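Local coordinates for protein lectin 2 (Agrocybe aegerita, PDB 4TQJ) that specifically recognises N-acetylglucosamine at the non-reducing end of glycans, acting as a sugar-binding lectin, at residues Lys282-Phe286 with Val298-Asn303; Val323-Phe327 with Phe372-Lys376. The protein carries 1 engineered substitution. All blocks are in the same frame, centred on the assembly; numbering follows the deposited sequence.

Both contacts involve the four-stranded antiparallel sheet 285-324, but at different depths. Interaction 1 joins its first two strands, 285-288 and 297-301, and its centre lies about 16 Å from the centre of the chain; interaction 2, at about 23 Å, sets the end of the outermost strand, 321-324, and the loop after it against a loop of the neighbouring sheet, 339-379. The two centres are about 14 Å apart and the contacts meet directly, F301 CD1 of interaction 1 packing 3.3 Å from F327 O of interaction 2. R340 of the next sheet serves both: it touches P284 and F301 and donates to F327 O. Interaction 1 thus lies within one blade, and interaction 2 joins that blade to the next.

Interaction 1: residues Lys282-Phe286 with Val298-Asn303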
ATOM      1  N   LYS A 282      33.616  -6.050   6.012  1.00 17.46           N
ATOM      2  CA  LYS A 282      33.039  -6.103   7.349  1.00 17.65           C
ATOM      3  C   LYS A 282      31.959  -5.059   7.620  1.00 16.14           C
ATOM      4  O   LYS A 282      31.067  -5.296   8.426  1.00 18.24           O
ATOM      5  CB  LYS A 282      34.136  -5.984   8.424  1.00 16.17           C
ATOM      6  CG  LYS A 282      35.272  -7.008   8.310  1.00 18.94           C
ATOM      7  CD  LYS A 282      35.899  -7.287   9.671  1.00 24.75           C
ATOM      8  CE  LYS A 282      37.425  -7.294   9.625  1.00 22.65           C
ATOM      9  NZ  LYS A 282      37.991  -8.180   8.575  1.00 23.72           N
ATOM     10  N   HIS A 283      32.042  -3.912   6.951  1.00 15.33           N
ATOM     11  CA  HIS A 283      31.332  -2.726   7.405  1.00 13.62           C
ATOM     12  C   HIS A 283      30.474  -2.058   6.339  1.00 12.75           C
ATOM     13  O   HIS A 283      30.861  -1.031   5.778  1.00 14.29           O
ATOM     14  CB  HIS A 283      32.351  -1.719   7.917  1.00 10.67           C
ATOM     15  CG  HIS A 283      33.247  -2.258   8.991  1.00 15.72           C
ATOM     16  ND1 HIS A 283      34.623  -2.214   8.904  1.00 16.21           N
ATOM     17  CD2 HIS A 283      32.964  -2.825  10.186  1.00 14.68           C
ATOM     18  CE1 HIS A 283      35.147  -2.734   9.997  1.00 15.76           C
ATOM     19  NE2 HIS A 283      34.161  -3.122  10.789  1.00 15.19           N
ATOM     20  N   PRO A 284      29.299  -2.624   6.062  1.00 15.65           N
ATOM     21  CA  PRO A 284      28.428  -2.002   5.059  1.00 13.45           C
ATOM     22  C   PRO A 284      28.048  -0.548   5.383  1.00 15.05           C
ATOM     23  O   PRO A 284      27.700  -0.196   6.531  1.00 11.02           O
ATOM     24  CB  PRO A 284      27.193  -2.917   5.021  1.00 15.69           C
ATOM     25  CG  PRO A 284      27.351  -3.905   6.131  1.00 19.52           C
ATOM     26  CD  PRO A 284      28.820  -3.954   6.481  1.00 20.26           C
ATOM     27  N   ARG A 285      28.143   0.295   4.360  1.00 12.53           N
ATOM     28  CA  ARG A 285      27.771   1.704   4.478  1.00 11.13           C
ATOM     29  C   ARG A 285      26.604   2.076   3.542  1.00 13.92           C
ATOM     30  O   ARG A 285      26.424   1.463   2.491  1.00 12.22           O
ATOM     31  CB  ARG A 285      28.991   2.596   4.280  1.00 12.21           C
ATOM     32  CG  ARG A 285      29.861   2.743   5.565  1.00 12.36           C
ATOM     33  CD  ARG A 285      31.366   2.790   5.277  1.00 10.81           C
ATOM     34  NE  ARG A 285      31.866   1.533   4.705  1.00 16.37           N
ATOM     35  CZ  ARG A 285      33.077   1.391   4.156  1.00 13.90           C
ATOM     36  NH1 ARG A 285      33.924   2.420   4.112  1.00 11.83           N
ATOM     37  NH2 ARG A 285      33.441   0.227   3.647  1.00 12.66           N
ATOM     38  N   PHE A 286      25.798   3.057   3.945  1.00 13.51           N
ATOM     39  CA  PHE A 286      24.611   3.449   3.177  1.00 14.83           C
ATOM     40  C   PHE A 286      24.392   4.956   3.277  1.00 13.49           C
ATOM     41  O   PHE A 286      24.811   5.599   4.243  1.00 11.19           O
ATOM     42  CB  PHE A 286      23.329   2.784   3.719  1.00  9.07           C
ATOM     43  CG  PHE A 286      23.363   1.278   3.760  1.00 12.61           C
ATOM     44  CD1 PHE A 286      22.688   0.530   2.806  1.00 19.73           C
ATOM     45  CD2 PHE A 286      24.033   0.610   4.781  1.00 14.75           C
ATOM     46  CE1 PHE A 286      22.705  -0.875   2.851  1.00 20.35           C
ATOM     47  CE2 PHE A 286      24.060  -0.764   4.834  1.00 13.30           C
ATOM     48  CZ  PHE A 286      23.392  -1.517   3.866  1.00 18.02           C
ATOM     49  N   VAL A 298      24.526   9.736   6.356  1.00 13.01           N
ATOM     50  CA  VAL A 298      25.481   8.633   6.257  1.00 12.76           C
ATOM     51  C   VAL A 298      25.290   7.632   7.381  1.00 16.16           C
ATOM     52  O   VAL A 298      25.301   8.004   8.562  1.00 13.62           O
ATOM     53  CB  VAL A 298      26.943   9.142   6.256  1.00 13.24           C
ATOM     54  CG1 VAL A 298      27.913   7.978   6.094  1.00 11.77           C
ATOM     55  CG2 VAL A 298      27.140  10.168   5.130  1.00 13.06           C
ATOM     56  N   VAL A 299      25.105   6.364   7.003  1.00 12.86           N
ATOM     57  CA  VAL A 299      24.888   5.284   7.955  1.00 12.51           C
ATOM     58  C   VAL A 299      25.910   4.168   7.752  1.00 11.75           C
ATOM     59  O   VAL A 299      26.124   3.707   6.630  1.00  9.35           O
ATOM     60  CB  VAL A 299      23.504   4.632   7.776  1.00 14.19           C
ATOM     61  CG1 VAL A 299      23.295   3.570   8.857  1.00 11.24           C
ATOM     62  CG2 VAL A 299      22.394   5.685   7.785  1.00 14.24           C
ATOM     63  N   GLY A 300      26.526   3.715   8.834  1.00 10.71           N
ATOM     64  CA  GLY A 300      27.543   2.683   8.727  1.00 11.12           C
ATOM     65  C   GLY A 300      27.475   1.640   9.823  1.00 12.52           C
ATOM     66  O   GLY A 300      27.407   1.973  11.003  1.00 13.47           O
ATOM     67  N   PHE A 301      27.513   0.372   9.430  1.00 12.53           N
ATOM     68  CA  PHE A 301      27.498  -0.736  10.375  1.00 12.19           C
ATOM     69  C   PHE A 301      28.948  -1.067  10.718  1.00 13.66           C
ATOM     70  O   PHE A 301      29.625  -1.793   9.990  1.00 14.37           O
ATOM     71  CB  PHE A 301      26.759  -1.942   9.786  1.00 10.48           C
ATOM     72  CG  PHE A 301      25.271  -1.709   9.609  1.00 13.78           C
ATOM     73  CD1 PHE A 301      24.367  -2.129  10.576  1.00 12.20           C
ATOM     74  CD2 PHE A 301      24.782  -1.033   8.493  1.00 15.56           C
ATOM     75  CE1 PHE A 301      22.988  -1.885  10.433  1.00 14.14           C
ATOM     76  CE2 PHE A 301      23.407  -0.791   8.337  1.00 15.89           C
ATOM     77  CZ  PHE A 301      22.511  -1.227   9.304  1.00 12.60           C
ATOM     78  N   GLY A 302      29.424  -0.484  11.816  1.00 12.10           N
ATOM     79  CA  GLY A 302      30.805  -0.631  12.234  1.00 12.72           C
ATOM     80  C   GLY A 302      31.009  -1.837  13.133  1.00 14.85           C
ATOM     81  O   GLY A 302      30.268  -2.822  13.053  1.00 13.83           O
ATOM     82  N   ASN A 303      32.016  -1.756  13.996  1.00 15.99           N
ATOM     83  CA  ASN A 303      32.357  -2.866  14.878  1.00 14.47           C
ATOM     84  C   ASN A 303      31.421  -2.959  16.080  1.00 13.81           C
ATOM     85  O   ASN A 303      30.848  -4.005  16.342  1.00 14.35           O
ATOM     86  CB  ASN A 303      33.815  -2.749  15.345  1.00 17.32           C
ATOM     87  CG  ASN A 303      34.800  -2.946  14.213  1.00 18.88           C
ATOM     88  OD1 ASN A 303      34.699  -3.914  13.460  1.00 14.75           O
ATOM     89  ND2 ASN A 303      35.751  -2.018  14.076  1.00 18.62           N
TER
HETATM   90  O   HOH W   1      29.219  -4.771  10.539  1.00 17.02           O
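R285 and G300 form a non-hydrogen-bonded antiparallel pair and F286 and V299 the hydrogen-bonded pair beside it, where F286 N donates to V299 O (2.8 Å) and V299 N to F286 O. F301 N extends the pairing through an almost straight bond to P284 O (3.0 Å, 178° at the hydrogen). On one side of the paired strands the F286 and F301 rings meet rim to rim with planes 79° apart, CE2 of one 3.6 Å from CE2 of the other. A water donates to both K282 O and F301 O. At the loop end, H283 NE2 donates to N303 OD1 over 2.8 Å; the acceptor lies in the imidazole plane, yet the donor stands well above the amide carbonyl plane (56°). ND1 bonds to Q279 N, so the imidazole is held at both nitrogens, and K282 CB lies over one ring face. R285 bends back at chi2 and chi3, where NE donates to H283 O (3.0 Å) and NH1 hydrogen-bonds to F272 O. V342 of the next sheet packs on both phenylalanines. Such a hairpin of the first two strands of a four-stranded antiparallel blade is characteristic of the beta-propeller fold, to which FG-GAP-like repeats belong.

Interaction 2: residues Val323-Phe327 with Phe372-Lys376; sequences VLKDF and FGPVK
V375 points its side chain into the bend formed by L324, D326 and F327, and the two backbones run in roughly the same direction there, 31° apart. Its CB already lies 3.9 Å from D326 OD2. With CG1 anti to the backbone N (chi1 176°), that methyl comes 4.0 Å from the same carboxylate oxygen, and the other branch, CG2, is left to enter the bend. CG2 is 3.5 Å from D326 OD2 and 3.8 Å from D326 CB. On its remaining approaches it meets carbon: L324 CD1 at 4.1 Å, the two side chains crossing at about a right angle, and F327 CE2, similarly close, at an oblique position on the ring. The meeting is one between neighbouring blades of a beta-propeller: residues 323-324 end the outer strand of one four-stranded sheet, 325-327 follow it as a turn, and residues 372-376 lead from strand 361-364 into the last strand of the next. V323 and L324 both face V306 in a classic beta bulge, and K325 then centres an inverse gamma turn, with a weak bond from D326 N to L324 O. The carboxylate of D326 is fixed by its other oxygen, OD1, which takes the F327 N-H through its anti lone pair (2.8 Å). L324, its CG anti to the backbone N (chi1 -174°), carries CD1 into van der Waals contact with F372 CB and G373 O; the carbonyl has a hydrogen bond with S364 OG. Nearer the start of the contact, V323 CG2 lies 3.7 Å from F372 CD2, oblique to the ring; the F372 side chain also touches L290 and I353. Between the backbones here, two waters donate to V323 O, one of them accepting from F372 N and the other donating to F372 O.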
ATOM      1  N   VAL A 323      24.865   5.198  17.252  1.00 18.05           N
ATOM      2  CA  VAL A 323      23.441   5.391  17.543  1.00 19.91           C
ATOM      3  C   VAL A 323      22.727   4.129  18.022  1.00 22.77           C
ATOM      4  O   VAL A 323      21.639   4.205  18.584  1.00 21.80           O
ATOM      5  CB  VAL A 323      22.682   5.971  16.342  1.00 17.42           C
ATOM      6  CG1 VAL A 323      23.244   7.324  15.965  1.00 19.31           C
ATOM      7  CG2 VAL A 323      22.705   4.995  15.146  1.00 17.68           C
ATOM      8  N   LEU A 324      23.340   2.972  17.802  1.00 15.61           N
ATOM      9  CA  LEU A 324      22.672   1.719  18.064  1.00 17.37           C
ATOM     10  C   LEU A 324      23.713   0.649  18.297  1.00 17.75           C
ATOM     11  O   LEU A 324      24.501   0.353  17.407  1.00 16.84           O
ATOM     12  CB  LEU A 324      21.792   1.343  16.860  1.00 20.81           C
ATOM     13  CG  LEU A 324      20.883   0.118  16.970  1.00 19.73           C
ATOM     14  CD1 LEU A 324      19.925   0.272  18.126  1.00 21.87           C
ATOM     15  CD2 LEU A 324      20.116  -0.122  15.678  1.00 22.61           C
ATOM     16  N   LYS A 325      23.710   0.072  19.495  1.00 18.96           N
ATOM     17  CA  LYS A 325      24.701  -0.931  19.873  1.00 18.60           C
ATOM     18  C   LYS A 325      24.308  -2.334  19.421  1.00 19.60           C
ATOM     19  O   LYS A 325      24.191  -3.256  20.237  1.00 16.81           O
ATOM     20  CB  LYS A 325      24.945  -0.897  21.390  1.00 23.22           C
ATOM     21  CG  LYS A 325      25.479   0.448  21.894  1.00 30.56           C
ATOM     22  CD  LYS A 325      25.434   0.552  23.416  1.00 35.00           C
ATOM     23  CE  LYS A 325      26.265   1.721  23.918  1.00 39.24           C
ATOM     24  NZ  LYS A 325      25.806   3.017  23.349  1.00 43.01           N
ATOM     25  N   ASP A 326      24.120  -2.491  18.110  1.00 16.93           N
ATOM     26  CA  ASP A 326      23.753  -3.775  17.531  1.00 14.94           C
ATOM     27  C   ASP A 326      24.025  -3.774  16.035  1.00 14.97           C
ATOM     28  O   ASP A 326      24.387  -2.740  15.468  1.00 14.18           O
ATOM     29  CB  ASP A 326      22.267  -4.079  17.781  1.00 16.20           C
ATOM     30  CG  ASP A 326      22.020  -5.547  18.095  1.00 18.73           C
ATOM     31  OD1 ASP A 326      22.721  -6.418  17.518  1.00 18.08           O
ATOM     32  OD2 ASP A 326      21.139  -5.827  18.932  1.00 20.72           O
ATOM     33  N   PHE A 327      23.849  -4.937  15.409  1.00 12.09           N
ATOM     34  CA  PHE A 327      24.003  -5.100  13.960  1.00 13.64           C
ATOM     35  C   PHE A 327      25.439  -4.908  13.490  1.00 14.78           C
ATOM     36  O   PHE A 327      25.690  -4.670  12.304  1.00 12.43           O
ATOM     37  CB  PHE A 327      23.092  -4.137  13.199  1.00 14.03           C
ATOM     38  CG  PHE A 327      21.634  -4.387  13.429  1.00 14.52           C
ATOM     39  CD1 PHE A 327      21.029  -5.508  12.900  1.00 13.67           C
ATOM     40  CD2 PHE A 327      20.880  -3.512  14.187  1.00 13.70           C
ATOM     41  CE1 PHE A 327      19.693  -5.740  13.100  1.00 12.40           C
ATOM     42  CE2 PHE A 327      19.542  -3.754  14.402  1.00 14.43           C
ATOM     43  CZ  PHE A 327      18.959  -4.867  13.850  1.00 12.80           C
ATOM     44  N   PHE A 372      17.623   5.815  17.432  1.00 19.58           N
ATOM     45  CA  PHE A 372      17.051   4.487  17.261  1.00 17.65           C
ATOM     46  C   PHE A 372      16.537   3.873  18.534  1.00 20.04           C
ATOM     47  O   PHE A 372      17.109   4.065  19.604  1.00 20.55           O
ATOM     48  CB  PHE A 372      18.025   3.560  16.533  1.00 16.19           C
ATOM     49  CG  PHE A 372      18.161   3.902  15.079  1.00 19.61           C
ATOM     50  CD1 PHE A 372      17.374   3.270  14.136  1.00 14.82           C
ATOM     51  CD2 PHE A 372      19.018   4.911  14.667  1.00 15.12           C
ATOM     52  CE1 PHE A 372      17.460   3.617  12.791  1.00 13.59           C
ATOM     53  CE2 PHE A 372      19.117   5.252  13.326  1.00 17.35           C
ATOM     54  CZ  PHE A 372      18.330   4.602  12.388  1.00 16.43           C
ATOM     55  N   GLY A 373      15.423   3.159  18.412  1.00 24.10           N
ATOM     56  CA  GLY A 373      14.782   2.534  19.556  1.00 21.52           C
ATOM     57  C   GLY A 373      15.382   1.177  19.845  1.00 22.87           C
ATOM     58  O   GLY A 373      16.314   0.749  19.169  1.00 22.69           O
ATOM     59  N   PRO A 374      14.856   0.486  20.868  1.00 26.68           N
ATOM     60  CA  PRO A 374      15.391  -0.836  21.197  1.00 24.56           C
ATOM     61  C   PRO A 374      15.212  -1.812  20.041  1.00 25.29           C
ATOM     62  O   PRO A 374      14.224  -1.740  19.298  1.00 26.06           O
ATOM     63  CB  PRO A 374      14.557  -1.272  22.410  1.00 25.11           C
ATOM     64  CG  PRO A 374      13.383  -0.382  22.430  1.00 33.07           C
ATOM     65  CD  PRO A 374      13.795   0.906  21.794  1.00 28.05           C
ATOM     66  N   VAL A 375      16.174  -2.712  19.889  1.00 21.47           N
ATOM     67  CA  VAL A 375      16.110  -3.732  18.857  1.00 21.34           C
ATOM     68  C   VAL A 375      15.009  -4.699  19.225  1.00 25.81           C
ATOM     69  O   VAL A 375      14.798  -4.989  20.395  1.00 24.83           O
ATOM     70  CB  VAL A 375      17.436  -4.504  18.744  1.00 21.34           C
ATOM     71  CG1 VAL A 375      17.317  -5.627  17.739  1.00 20.94           C
ATOM     72  CG2 VAL A 375      18.577  -3.548  18.377  1.00 22.96           C
ATOM     73  N   LYS A 376      14.300  -5.188  18.221  1.00 24.65           N
ATOM     74  CA  LYS A 376      13.169  -6.067  18.450  1.00 29.43           C
ATOM     75  C   LYS A 376      13.204  -7.239  17.497  1.00 22.29           C
ATOM     76  O   LYS A 376      13.587  -7.096  16.344  1.00 21.59           O
ATOM     77  CB  LYS A 376      11.855  -5.296  18.279  1.00 30.88           C
ATOM     78  CG  LYS A 376      11.468  -4.475  19.493  1.00 35.90           C
ATOM     79  CD  LYS A 376      10.032  -3.970  19.387  1.00 40.72           C
ATOM     80  CE  LYS A 376       9.921  -2.876  18.342  1.00 41.21           C
ATOM     81  NZ  LYS A 376      10.925  -1.792  18.625  1.00 42.72           N
TER
HETATM   82  O   HOH W   2      19.985   6.220  19.021  1.00 17.76           O
HETATM   83  O   HOH W   3      19.845   3.742  20.319  1.00 26.78           O